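Local coordinates for protein alcohol dehydrogenase, zinc-containing (Thermotoga maritima, PDB 3IP1) that catalyses the NAD(+)-dependent oxidation of scyllo-inosose to 3-dehydro-scyllo-inosose and probably serves in myo-inositol degradation, at residues A[95-100]-A[193-198]; A[171-176]-A[348-353]; A[187-192]-A[365-370]. One frame throughout, in Å; residues are numbered along the deposited sequence.

Contact 1. Residues A[95-100]-A[193-198]; sequences LGHEFS and LVEPTS. With CD (cadmium ion), chain F.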
loop_
_atom_site.group_PDB
_atom_site.type_symbol
_atom_site.label_atom_id
_atom_site.label_comp_id
_atom_site.label_asym_id
_atom_site.label_seq_id
_atom_site.Cartn_x
_atom_site.Cartn_y
_atom_site.Cartn_z
ATOM N N LEU A 95 10.004 4.411 -38.119
ATOM C CA LEU A 95 9.006 4.817 -37.140
ATOM C C LEU A 95 8.009 3.686 -36.860
ATOM O O LEU A 95 7.995 2.669 -37.562
ATOM C CB LEU A 95 8.271 6.084 -37.613
ATOM C CG LEU A 95 9.101 7.364 -37.804
ATOM C CD1 LEU A 95 8.231 8.381 -38.522
ATOM C CD2 LEU A 95 9.616 7.938 -36.451
ATOM N N GLY A 96 7.187 3.876 -35.828
ATOM C CA GLY A 96 6.112 2.946 -35.492
ATOM C C GLY A 96 6.410 2.139 -34.240
ATOM O O GLY A 96 7.423 1.426 -34.177
ATOM N N HIS A 97 5.528 2.249 -33.244
ATOM C CA HIS A 97 5.740 1.567 -31.961
ATOM C C HIS A 97 4.453 1.047 -31.308
ATOM O O HIS A 97 4.489 0.497 -30.213
ATOM C CB HIS A 97 6.520 2.467 -30.998
ATOM C CG HIS A 97 5.785 3.704 -30.618
ATOM N ND1 HIS A 97 5.978 4.905 -31.254
ATOM C CD2 HIS A 97 4.831 3.924 -29.679
ATOM C CE1 HIS A 97 5.184 5.820 -30.720
ATOM N NE2 HIS A 97 4.469 5.247 -29.770
ATOM N N GLU A 98 3.323 1.210 -31.985
ATOM C CA GLU A 98 2.050 0.711 -31.477
ATOM C C GLU A 98 1.586 -0.431 -32.366
ATOM O O GLU A 98 0.728 -0.248 -33.233
ATOM C CB GLU A 98 1.000 1.819 -31.474
ATOM C CG GLU A 98 1.304 2.982 -30.565
ATOM C CD GLU A 98 0.274 4.095 -30.677
ATOM O OE1 GLU A 98 -0.680 3.961 -31.478
ATOM O OE2 GLU A 98 0.416 5.107 -29.974
ATOM N N PHE A 99 2.127 -1.620 -32.151
ATOM C CA PHE A 99 2.012 -2.638 -33.187
ATOM C C PHE A 99 1.721 -4.047 -32.700
ATOM O O PHE A 99 1.932 -4.372 -31.527
ATOM C CB PHE A 99 3.287 -2.655 -34.030
ATOM C CG PHE A 99 4.397 -3.482 -33.431
ATOM C CD1 PHE A 99 5.166 -2.981 -32.391
ATOM C CD2 PHE A 99 4.668 -4.756 -33.921
ATOM C CE1 PHE A 99 6.200 -3.741 -31.835
ATOM C CE2 PHE A 99 5.690 -5.531 -33.386
ATOM C CZ PHE A 99 6.463 -5.029 -32.330
ATOM N N SER A 100 1.280 -4.878 -33.648
ATOM C CA SER A 100 1.138 -6.317 -33.463
ATOM C C SER A 100 1.493 -7.044 -34.778
ATOM O O SER A 100 1.655 -6.418 -35.845
ATOM C CB SER A 100 -0.284 -6.658 -33.071
ATOM O OG SER A 100 -1.137 -6.235 -34.126
ATOM N N LEU A 193 -3.271 -1.647 -30.237
ATOM C CA LEU A 193 -3.731 -0.698 -29.244
ATOM C C LEU A 193 -3.295 -1.036 -27.807
ATOM O O LEU A 193 -3.701 -0.352 -26.873
ATOM C CB LEU A 193 -5.262 -0.588 -29.325
ATOM C CG LEU A 193 -5.776 0.153 -30.566
ATOM C CD1 LEU A 193 -7.216 -0.223 -30.934
ATOM C CD2 LEU A 193 -5.661 1.656 -30.391
ATOM N N VAL A 194 -2.496 -2.091 -27.619
ATOM C CA VAL A 194 -2.114 -2.493 -26.252
ATOM C C VAL A 194 -1.158 -1.469 -25.628
ATOM O O VAL A 194 -1.288 -1.102 -24.450
ATOM C CB VAL A 194 -1.491 -3.914 -26.204
ATOM C CG1 VAL A 194 -0.899 -4.215 -24.789
ATOM C CG2 VAL A 194 -2.530 -4.959 -26.614
ATOM N N GLU A 195 -0.209 -0.999 -26.425
ATOM C CA GLU A 195 0.760 -0.020 -25.945
ATOM C C GLU A 195 0.107 1.281 -25.431
ATOM O O GLU A 195 0.307 1.642 -24.269
ATOM C CB GLU A 195 1.856 0.230 -27.002
ATOM C CG GLU A 195 3.086 0.999 -26.509
ATOM C CD GLU A 195 2.963 2.510 -26.622
ATOM O OE1 GLU A 195 2.038 3.014 -27.282
ATOM O OE2 GLU A 195 3.811 3.219 -26.036
ATOM N N PRO A 196 -0.673 1.990 -26.271
ATOM C CA PRO A 196 -1.298 3.204 -25.696
ATOM C C PRO A 196 -2.289 2.895 -24.554
ATOM O O PRO A 196 -2.474 3.723 -23.650
ATOM C CB PRO A 196 -2.034 3.833 -26.893
ATOM C CG PRO A 196 -2.193 2.709 -27.902
ATOM C CD PRO A 196 -0.956 1.856 -27.718
ATOM N N THR A 197 -2.930 1.729 -24.591
ATOM C CA THR A 197 -3.888 1.380 -23.540
ATOM C C THR A 197 -3.124 1.147 -22.233
ATOM O O THR A 197 -3.612 1.496 -21.146
ATOM C CB THR A 197 -4.770 0.141 -23.925
ATOM O OG1 THR A 197 -5.483 0.421 -25.150
ATOM C CG2 THR A 197 -5.791 -0.200 -22.804
ATOM N N SER A 198 -1.907 0.602 -22.365
ATOM C CA SER A 198 -1.032 0.317 -21.220
ATOM C C SER A 198 -0.421 1.569 -20.626
ATOM O O SER A 198 -0.120 1.601 -19.431
ATOM C CB SER A 198 0.080 -0.669 -21.629
ATOM O OG SER A 198 -0.482 -1.931 -21.972
HETATM CD CD CD F . 2.377 5.469 -28.362
HETATM O O HOH W 1 0.956 6.055 -26.575
#
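His-97, Glu-98 and Glu-195 meet around a cadmium ion. The ion occupies the site of Zn(2+) #1, where the GroES-like part of this zinc-containing dehydrogenase faces the start of helix 194-207. His-97 NE2 binds the cadmium at 2.5 Å, with the metal in the ring plane. Glu-98 gives OE2, at 2.6 Å from the ion. Glu-195 OE1 lies 2.7 Å from the cadmium, and a water is the fourth ligand. Cys-68, another ligand of Zn(2+) #1 in this protein, touches Glu-98.

The Glu-195 carboxylate stands at the edge of the imidazole, its plane turned 82° from the ring. The two carboxylates are closer to parallel, 26° apart. Glu-195 OE1 also rests on Glu-98 CG, 3.4 Å away. The Glu-195 chain bends at chi2 (-88°), whereas Glu-98 runs extended from CG to its carboxylate. Glu-98 OE1, pointing away from the metal, forms a salt bridge with Lys-391.

Pro-196 packs against Glu-98 from the helix side: its CD lies 3.8 Å from Glu-98 CG. An alanine here lacks the ring atoms CG and CD, which would probably open a gap beside CG and the carboxylate carbon of Glu-98. In the first turn of the helix that carries Glu-195, Leu-193 O accepts both Thr-197 N and Thr-197 OG1 (2.6 Å for OG1), from opposite faces of its carbonyl plane.

Contact 2. Residues A[171-176]-A[348-353]; sequences YAWSLR and GTFPRV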
loop_
_atom_site.group_PDB
_atom_site.type_symbol
_atom_site.label_atom_id
_atom_site.label_comp_id
_atom_site.label_asym_id
_atom_site.label_seq_id
_atom_site.Cartn_x
_atom_site.Cartn_y
_atom_site.Cartn_z
ATOM N N TYR A 171 10.506 -8.267 -24.708
ATOM C CA TYR A 171 9.505 -7.190 -24.904
ATOM C C TYR A 171 8.179 -7.646 -25.497
ATOM O O TYR A 171 7.216 -6.879 -25.502
ATOM C CB TYR A 171 10.062 -6.028 -25.739
ATOM C CG TYR A 171 11.397 -5.544 -25.260
ATOM C CD1 TYR A 171 11.550 -5.039 -23.964
ATOM C CD2 TYR A 171 12.516 -5.584 -26.095
ATOM C CE1 TYR A 171 12.789 -4.601 -23.510
ATOM C CE2 TYR A 171 13.771 -5.144 -25.647
ATOM C CZ TYR A 171 13.885 -4.640 -24.352
ATOM O OH TYR A 171 15.102 -4.199 -23.870
ATOM N N ALA A 172 8.124 -8.873 -26.014
ATOM C CA ALA A 172 6.911 -9.351 -26.697
ATOM C C ALA A 172 5.930 -10.059 -25.744
ATOM O O ALA A 172 6.361 -10.719 -24.807
ATOM C CB ALA A 172 7.288 -10.274 -27.870
ATOM N N TRP A 173 4.631 -9.890 -26.000
ATOM C CA TRP A 173 3.553 -10.480 -25.206
ATOM C C TRP A 173 2.551 -11.175 -26.124
ATOM O O TRP A 173 2.155 -10.639 -27.160
ATOM C CB TRP A 173 2.823 -9.393 -24.400
ATOM C CG TRP A 173 3.667 -8.801 -23.309
ATOM C CD1 TRP A 173 4.411 -7.657 -23.371
ATOM C CD2 TRP A 173 3.864 -9.341 -21.994
ATOM N NE1 TRP A 173 5.055 -7.448 -22.170
ATOM C CE2 TRP A 173 4.732 -8.464 -21.309
ATOM C CE3 TRP A 173 3.385 -10.483 -21.330
ATOM C CZ2 TRP A 173 5.130 -8.683 -19.985
ATOM C CZ3 TRP A 173 3.791 -10.708 -20.012
ATOM C CH2 TRP A 173 4.647 -9.803 -19.356
ATOM N N SER A 174 2.120 -12.362 -25.735
ATOM C CA SER A 174 1.242 -13.150 -26.596
ATOM C C SER A 174 -0.144 -12.537 -26.723
ATOM O O SER A 174 -0.702 -12.076 -25.735
ATOM C CB SER A 174 1.098 -14.561 -26.051
ATOM O OG SER A 174 0.199 -15.280 -26.870
ATOM N N LEU A 175 -0.713 -12.567 -27.929
ATOM C CA LEU A 175 -2.118 -12.214 -28.110
ATOM C C LEU A 175 -3.059 -13.429 -28.266
ATOM O O LEU A 175 -4.179 -13.273 -28.780
ATOM C CB LEU A 175 -2.289 -11.276 -29.312
ATOM C CG LEU A 175 -1.565 -9.918 -29.309
ATOM C CD1 LEU A 175 -1.755 -9.259 -30.673
ATOM C CD2 LEU A 175 -2.009 -8.979 -28.151
ATOM N N ARG A 176 -2.629 -14.624 -27.848
ATOM C CA ARG A 176 -3.439 -15.868 -27.959
ATOM C C ARG A 176 -4.848 -15.722 -27.385
ATOM O O ARG A 176 -5.836 -16.188 -27.954
ATOM C CB ARG A 176 -2.751 -17.026 -27.225
ATOM C CG ARG A 176 -1.668 -17.725 -28.004
ATOM C CD ARG A 176 -2.196 -18.992 -28.674
ATOM N NE ARG A 176 -2.874 -19.877 -27.731
ATOM C CZ ARG A 176 -3.247 -21.113 -28.027
ATOM N NH1 ARG A 176 -3.868 -21.862 -27.127
ATOM N NH2 ARG A 176 -2.995 -21.599 -29.231
ATOM N N GLY A 348 3.288 -6.086 -14.976
ATOM C CA GLY A 348 2.333 -6.968 -15.622
ATOM C C GLY A 348 1.189 -6.176 -16.220
ATOM O O GLY A 348 0.066 -6.661 -16.303
ATOM N N THR A 349 1.481 -4.950 -16.628
ATOM C CA THR A 349 0.462 -4.108 -17.238
ATOM C C THR A 349 0.031 -4.638 -18.599
ATOM O O THR A 349 -1.168 -4.830 -18.826
ATOM C CB THR A 349 0.933 -2.653 -17.313
ATOM O OG1 THR A 349 0.982 -2.122 -15.978
ATOM C CG2 THR A 349 0.012 -1.800 -18.195
ATOM N N PHE A 350 1.001 -4.890 -19.487
ATOM C CA PHE A 350 0.702 -5.444 -20.818
ATOM C C PHE A 350 -0.202 -6.667 -20.752
ATOM O O PHE A 350 -1.226 -6.670 -21.403
ATOM C CB PHE A 350 1.977 -5.763 -21.637
ATOM C CG PHE A 350 2.288 -4.757 -22.727
ATOM C CD1 PHE A 350 2.429 -3.392 -22.431
ATOM C CD2 PHE A 350 2.470 -5.173 -24.044
ATOM C CE1 PHE A 350 2.741 -2.461 -23.423
ATOM C CE2 PHE A 350 2.777 -4.245 -25.062
ATOM C CZ PHE A 350 2.909 -2.889 -24.752
ATOM N N PRO A 351 0.161 -7.707 -19.966
ATOM C CA PRO A 351 -0.689 -8.895 -20.073
ATOM C C PRO A 351 -2.060 -8.707 -19.455
ATOM O O PRO A 351 -3.022 -9.315 -19.909
ATOM C CB PRO A 351 0.116 -9.988 -19.351
ATOM C CG PRO A 351 1.104 -9.264 -18.489
ATOM C CD PRO A 351 1.405 -7.982 -19.215
ATOM N N ARG A 352 -2.170 -7.848 -18.449
ATOM C CA ARG A 352 -3.491 -7.582 -17.906
ATOM C C ARG A 352 -4.332 -6.771 -18.889
ATOM O O ARG A 352 -5.537 -6.980 -18.975
ATOM C CB ARG A 352 -3.421 -6.849 -16.555
ATOM C CG ARG A 352 -3.079 -7.726 -15.349
ATOM C CD ARG A 352 -3.017 -6.846 -14.096
ATOM N NE ARG A 352 -2.593 -7.547 -12.885
ATOM C CZ ARG A 352 -1.355 -7.530 -12.396
ATOM N NH1 ARG A 352 -0.376 -6.870 -13.020
ATOM N NH2 ARG A 352 -1.088 -8.185 -11.281
ATOM N N VAL A 353 -3.712 -5.832 -19.602
ATOM C CA VAL A 353 -4.439 -5.091 -20.646
ATOM C C VAL A 353 -4.949 -6.067 -21.719
ATOM O O VAL A 353 -6.069 -5.945 -22.194
ATOM C CB VAL A 353 -3.599 -3.970 -21.291
ATOM C CG1 VAL A 353 -4.277 -3.476 -22.612
ATOM C CG2 VAL A 353 -3.405 -2.825 -20.291
#
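Trp-173 on strand 172-174 and Pro-351 in the first turn of helix 349-358 bring their CA atoms to 6.8 Å, the nearest backbone approach of the two segments. Trp-173 points from the strand toward the helix and carries its whole side of the contact. Its CG stands beside the backbone N and anti to the carbonyl carbon (chi1 -68°), which directs the indole at the helix start; one face of it meets the helix.

Two consecutive residues cover that face, each over a different ring of the indole. Phe-350 CB sits over the five-membered ring, 3.6 Å from its centroid, in a CH-pi contact. Pro-351 CD does the same over the six-membered ring, 6° off the ring normal. Pro-351 CG reaches further along, to within 3.4 Å of Trp-173 CZ3. The Phe-350 ring comes obliquely to the pyrrole end of the indole, with planes 39° apart. Here the packing is tight: Phe-350 CD2 is 3.2 Å from Trp-173 CD1.

No hydrogen bond joins the two segments. The indole N-H is nevertheless used, since Trp-173 NE1 bonds to Glu-128 OE2. That bond probably helps fix the rotation of the ring system. Arg-113 adds a cation-pi contact to the same tryptophan, and Arg-137 of the second subunit packs on both Trp-173 and Pro-351. Gly-348 holds the N-cap position just before the helix.

The contact joins the two domains of the dehydrogenase. Strand 172-174 pairs antiparallel with strand 124-127 of the GroES-like domain. Helix 349-358 follows strand 337-340, the outermost strand on one side of the parallel Rossmann sheet, and also packs against helix 194-207.

Contact 3. Residues A[187-192]-A[365-370]; sequences LFLAGS and KIISKT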
loop_
_atom_site.group_PDB
_atom_site.type_symbol
_atom_site.label_atom_id
_atom_site.label_comp_id
_atom_site.label_asym_id
_atom_site.label_seq_id
_atom_site.Cartn_x
_atom_site.Cartn_y
_atom_site.Cartn_z
ATOM N N LEU A 187 -8.097 -8.854 -34.557
ATOM C CA LEU A 187 -7.189 -9.317 -33.519
ATOM C C LEU A 187 -5.928 -8.447 -33.488
ATOM O O LEU A 187 -5.442 -8.074 -32.419
ATOM C CB LEU A 187 -6.800 -10.785 -33.738
ATOM C CG LEU A 187 -5.954 -11.426 -32.626
ATOM C CD1 LEU A 187 -6.322 -12.901 -32.446
ATOM C CD2 LEU A 187 -4.467 -11.278 -32.874
ATOM N N PHE A 188 -5.394 -8.146 -34.670
ATOM C CA PHE A 188 -4.161 -7.385 -34.769
ATOM C C PHE A 188 -4.415 -5.898 -34.529
ATOM O O PHE A 188 -3.623 -5.213 -33.889
ATOM C CB PHE A 188 -3.467 -7.675 -36.095
ATOM C CG PHE A 188 -3.028 -9.113 -36.232
ATOM C CD1 PHE A 188 -1.965 -9.601 -35.473
ATOM C CD2 PHE A 188 -3.705 -9.987 -37.101
ATOM C CE1 PHE A 188 -1.569 -10.937 -35.566
ATOM C CE2 PHE A 188 -3.316 -11.330 -37.226
ATOM C CZ PHE A 188 -2.248 -11.808 -36.460
ATOM N N LEU A 189 -5.544 -5.410 -35.029
ATOM C CA LEU A 189 -6.006 -4.094 -34.649
ATOM C C LEU A 189 -6.045 -3.925 -33.119
ATOM O O LEU A 189 -5.556 -2.922 -32.605
ATOM C CB LEU A 189 -7.364 -3.786 -35.291
ATOM C CG LEU A 189 -7.397 -3.653 -36.820
ATOM C CD1 LEU A 189 -8.781 -3.239 -37.273
ATOM C CD2 LEU A 189 -6.343 -2.670 -37.365
ATOM N N ALA A 190 -6.620 -4.892 -32.399
ATOM C CA ALA A 190 -6.715 -4.795 -30.933
ATOM C C ALA A 190 -5.318 -4.811 -30.312
ATOM O O ALA A 190 -5.010 -4.020 -29.406
ATOM C CB ALA A 190 -7.590 -5.919 -30.356
ATOM N N GLY A 191 -4.482 -5.708 -30.827
ATOM C CA GLY A 191 -3.058 -5.805 -30.440
ATOM C C GLY A 191 -2.270 -4.524 -30.619
ATOM O O GLY A 191 -1.430 -4.194 -29.778
ATOM N N SER A 192 -2.544 -3.790 -31.709
ATOM C CA SER A 192 -1.845 -2.533 -32.003
ATOM C C SER A 192 -2.185 -1.437 -30.977
ATOM O O SER A 192 -1.460 -0.435 -30.839
ATOM C CB SER A 192 -2.155 -2.064 -33.448
ATOM O OG SER A 192 -3.490 -1.544 -33.570
ATOM N N LYS A 365 -12.764 0.415 -31.198
ATOM C CA LYS A 365 -13.757 1.448 -31.466
ATOM C C LYS A 365 -13.126 2.808 -31.772
ATOM O O LYS A 365 -13.761 3.657 -32.390
ATOM C CB LYS A 365 -14.733 1.599 -30.290
ATOM C CG LYS A 365 -15.538 0.341 -29.945
ATOM C CD LYS A 365 -16.638 0.693 -28.957
ATOM C CE LYS A 365 -17.663 -0.422 -28.832
ATOM N NZ LYS A 365 -17.292 -1.396 -27.765
ATOM N N ILE A 366 -11.891 3.023 -31.333
ATOM C CA ILE A 366 -11.258 4.325 -31.510
ATOM C C ILE A 366 -10.505 4.482 -32.834
ATOM O O ILE A 366 -10.085 5.593 -33.181
ATOM C CB ILE A 366 -10.344 4.716 -30.312
ATOM C CG1 ILE A 366 -8.989 3.999 -30.392
ATOM C CG2 ILE A 366 -11.098 4.511 -28.967
ATOM C CD1 ILE A 366 -7.896 4.653 -29.548
ATOM N N ILE A 367 -10.335 3.388 -33.568
ATOM C CA ILE A 367 -9.651 3.453 -34.851
ATOM C C ILE A 367 -10.562 4.151 -35.860
ATOM O O ILE A 367 -11.626 3.648 -36.189
ATOM C CB ILE A 367 -9.182 2.056 -35.343
ATOM C CG1 ILE A 367 -8.176 1.454 -34.343
ATOM C CG2 ILE A 367 -8.554 2.148 -36.750
ATOM C CD1 ILE A 367 -7.876 -0.026 -34.552
ATOM N N SER A 368 -10.142 5.324 -36.321
ATOM C CA SER A 368 -10.918 6.094 -37.290
ATOM C C SER A 368 -10.752 5.549 -38.703
ATOM O O SER A 368 -11.700 5.570 -39.483
ATOM C CB SER A 368 -10.540 7.572 -37.249
ATOM O OG SER A 368 -10.508 8.019 -35.903
ATOM N N LYS A 369 -9.565 5.035 -39.012
ATOM C CA LYS A 369 -9.242 4.616 -40.368
ATOM C C LYS A 369 -8.013 3.697 -40.379
ATOM O O LYS A 369 -7.067 3.900 -39.611
ATOM C CB LYS A 369 -8.963 5.870 -41.203
ATOM C CG LYS A 369 -8.670 5.637 -42.654
ATOM C CD LYS A 369 -8.245 6.946 -43.283
ATOM C CE LYS A 369 -9.273 7.427 -44.286
ATOM N NZ LYS A 369 -8.794 7.066 -45.650
ATOM N N THR A 370 -8.040 2.686 -41.248
ATOM C CA THR A 370 -6.853 1.868 -41.501
ATOM C C THR A 370 -6.344 2.169 -42.901
ATOM O O THR A 370 -7.129 2.437 -43.803
ATOM C CB THR A 370 -7.110 0.361 -41.317
ATOM O OG1 THR A 370 -8.205 -0.039 -42.137
ATOM C CG2 THR A 370 -7.458 0.035 -39.879
#
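Ile-367 and Thr-370 both rest on Leu-189, a residue of helix 185-192 whose side chain points toward them. The closest backbone approach is 8.4 Å, between the CA atoms of Leu-189 and Ile-367, and the side chains bridge it with carbon contacts alone.

The segment 365-370 begins at the end of a short 3-10 turn. There Ile-366 turns to other neighbours, packing on Leu-193 and on Leu-257 of helix 248-257. Ile-367 makes the main contact. Its CG1 branch is stretched out (chi2 167°), which carries the terminal methyl CD1 to the leucine. Ile-367 CD1 lies 3.9 Å from Leu-189 CB. The same methyl also approaches the leucine's tip, with CD1 of Ile-367 4.2 Å from CD2 of Leu-189. One methyl therefore spans the leucine from its stem to one branch, and the two side chains meet at a slant.

Beyond Ile-367 the chain passes into strand 369-371. This strand runs parallel to strand 392-395, which in turn joins strand 57-66 of the catalytic, GroES-like domain. The end of the chain thus returns to the catalytic domain, as in other medium-chain dehydrogenases. Thr-393 of strand 392-395 touches both Leu-189 and Ile-367.

Thr-370 comes last. Its methyl CG2, placed anti to the carbonyl carbon, is the branch turned to the leucine and meets Leu-189 CD2 at 3.9 Å. The two side chains cross at about a right angle. On the helix, the carbonyl of Leu-189 is also engaged: Ser-192 OG donates to Leu-189 O at 2.7 Å, tilted 24° from the carbonyl plane.

In the fold
Contact 1 lies near both others, its centre about 11 Å from that of contact 2 and about 10 Å from that of contact 3. Phe-350 links it to contact 2: Phe-350 CD2 lies 3.6 Å from Val-194 CG1. The Phe-350 side chain is about 4 Å from that of Glu-195 and about 9 Å from the cadmium, so the domain junction stands just behind the metal site. Contact 3 is further off, with the Ile-367 side chain about 13 Å from the ion. A probable hydrogen bond of 2.7 Å from Ser-100 OG to Phe-188 O ties it to contact 1. Leu-175 packs on Gly-191 between contacts 2 and 3.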